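Local coordinates for m3DLH protein (Halieaceae bacterium, PDB 7JKA) that probably hydrolyses ester or lactone bonds as a dienelactone hydrolase family member, and may also act on phosphotriesters, at residues A[19-22]-A[27-30]. Numbering follows the deposited sequence.
Sequences IRYT and QFVG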
loop_
_atom_site.group_PDB
_atom_site.type_symbol
_atom_site.label_atom_id
_atom_site.label_comp_id
_atom_site.label_asym_id
_atom_site.label_seq_id
_atom_site.Cartn_x
_atom_site.Cartn_y
_atom_site.Cartn_z
ATOM N N ILE A 19 6.043 16.225 2.938
ATOM C CA ILE A 19 6.791 16.106 1.689
ATOM C C ILE A 19 5.863 16.526 0.558
ATOM O O ILE A 19 4.815 15.910 0.360
ATOM C CB ILE A 19 7.293 14.680 1.431
ATOM C CG1 ILE A 19 7.991 14.084 2.663
ATOM C CG2 ILE A 19 8.227 14.690 0.255
ATOM C CD1 ILE A 19 9.452 14.363 2.688
ATOM N N ARG A 20 6.264 17.521 -0.218
ATOM C CA ARG A 20 5.495 17.943 -1.384
ATOM C C ARG A 20 6.154 17.369 -2.631
ATOM O O ARG A 20 7.375 17.434 -2.777
ATOM C CB ARG A 20 5.409 19.471 -1.439
ATOM C CG ARG A 20 4.684 19.978 -0.219
ATOM C CD ARG A 20 4.281 21.430 -0.281
ATOM N NE ARG A 20 3.414 21.701 0.860
ATOM C CZ ARG A 20 2.094 21.857 0.801
ATOM N NH1 ARG A 20 1.449 21.814 -0.361
ATOM N NH2 ARG A 20 1.422 22.078 1.928
ATOM N N TYR A 21 5.359 16.764 -3.505
ATOM C CA TYR A 21 5.932 16.124 -4.672
ATOM C C TYR A 21 4.901 16.150 -5.790
ATOM O O TYR A 21 3.755 16.549 -5.591
ATOM C CB TYR A 21 6.375 14.690 -4.355
ATOM C CG TYR A 21 5.259 13.737 -3.907
ATOM C CD1 TYR A 21 4.801 13.721 -2.584
ATOM C CD2 TYR A 21 4.690 12.842 -4.796
ATOM C CE1 TYR A 21 3.807 12.841 -2.168
ATOM C CE2 TYR A 21 3.691 11.967 -4.395
ATOM C CZ TYR A 21 3.248 11.977 -3.078
ATOM O OH TYR A 21 2.250 11.087 -2.678
ATOM N N THR A 22 5.314 15.718 -6.980
ATOM C CA THR A 22 4.416 15.825 -8.123
ATOM C C THR A 22 4.693 14.701 -9.107
ATOM O O THR A 22 5.792 14.147 -9.154
ATOM C CB THR A 22 4.550 17.203 -8.799
ATOM O OG1 THR A 22 3.589 17.348 -9.862
ATOM C CG2 THR A 22 5.947 17.428 -9.366
ATOM N N GLN A 27 -0.165 18.304 -7.819
ATOM C CA GLN A 27 0.652 18.577 -6.649
ATOM C C GLN A 27 0.190 17.679 -5.508
ATOM O O GLN A 27 -0.985 17.716 -5.137
ATOM C CB GLN A 27 0.522 20.047 -6.264
ATOM C CG GLN A 27 1.238 20.415 -4.998
ATOM C CD GLN A 27 2.725 20.222 -5.114
ATOM O OE1 GLN A 27 3.359 20.742 -6.036
ATOM N NE2 GLN A 27 3.296 19.468 -4.180
ATOM N N PHE A 28 1.108 16.872 -4.961
ATOM C CA PHE A 28 0.807 15.933 -3.891
ATOM C C PHE A 28 1.486 16.367 -2.600
ATOM O O PHE A 28 2.525 17.035 -2.619
ATOM C CB PHE A 28 1.286 14.509 -4.238
ATOM C CG PHE A 28 0.619 13.928 -5.444
ATOM C CD1 PHE A 28 -0.679 13.428 -5.362
ATOM C CD2 PHE A 28 1.279 13.868 -6.659
ATOM C CE1 PHE A 28 -1.314 12.913 -6.484
ATOM C CE2 PHE A 28 0.640 13.350 -7.799
ATOM C CZ PHE A 28 -0.650 12.857 -7.701
ATOM N N VAL A 29 0.880 15.986 -1.480
ATOM C CA VAL A 29 1.388 16.331 -0.156
ATOM C C VAL A 29 1.354 15.057 0.667
ATOM O O VAL A 29 0.273 14.604 1.061
ATOM C CB VAL A 29 0.570 17.441 0.508
ATOM C CG1 VAL A 29 1.241 17.854 1.804
ATOM C CG2 VAL A 29 0.424 18.643 -0.444
ATOM N N GLY A 30 2.530 14.465 0.889
ATOM C CA GLY A 30 2.674 13.280 1.695
ATOM C C GLY A 30 3.351 13.598 3.014
ATOM O O GLY A 30 3.540 14.761 3.386
#
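Y21 and F28 face each other as a hydrogen-bonded pair of an antiparallel ladder, and the tyrosine illustrates how an aromatic side chain can cover its cross-strand partner. Its CB carries CG into the position between the backbone N and the carbonyl carbon (chi1 61°), which brings the ring over F28 of the neighbouring strand. Y21 CG lies 4.1 Å from F28 CB, and further out the fit tightens, with Y21 CZ 3.4 Å from F28 CB. That methylene thus sits over the middle of the tyrosine ring in a CH-pi contact, 15° off the ring normal. CE2 meets F28 CG at 3.8 Å, yet the two rings, though nearly parallel, are slid so far apart that they barely overlap. CE1, on the other flank, brings its edge to the backbone N of G30, 3.7 Å away. At the tip, OH is hydrogen-bonded with D76 N. The two segments belong to the beta hairpin of strands 14-22 and 27-35, which forms one edge of the mixed sheet of this alpha/beta-hydrolase family member, strand 27-35 pairing onward with strand 71-74; helix 101-116 covers the face bearing I19, Y21 and F28. Backbone bonds pair I19 with G30 in both directions and Y21 with F28 likewise, the shortest running 2.7 Å from F28 N to Y21 O. F28 O is gripped twice, by Y21 N and, from the opposite face of its carbonyl plane, by Q27 NE2 at 3.0 Å, a bent bond made possible by the turn at chi2 (63°) of the glutamine. On the sheet face opposite Y21, R20 runs extended from CG to NE beside V29, with R20 NH1 3.3 Å from V29 CG2, which lies over one face of the guanidinium, while NH2 forms a salt bridge with E18.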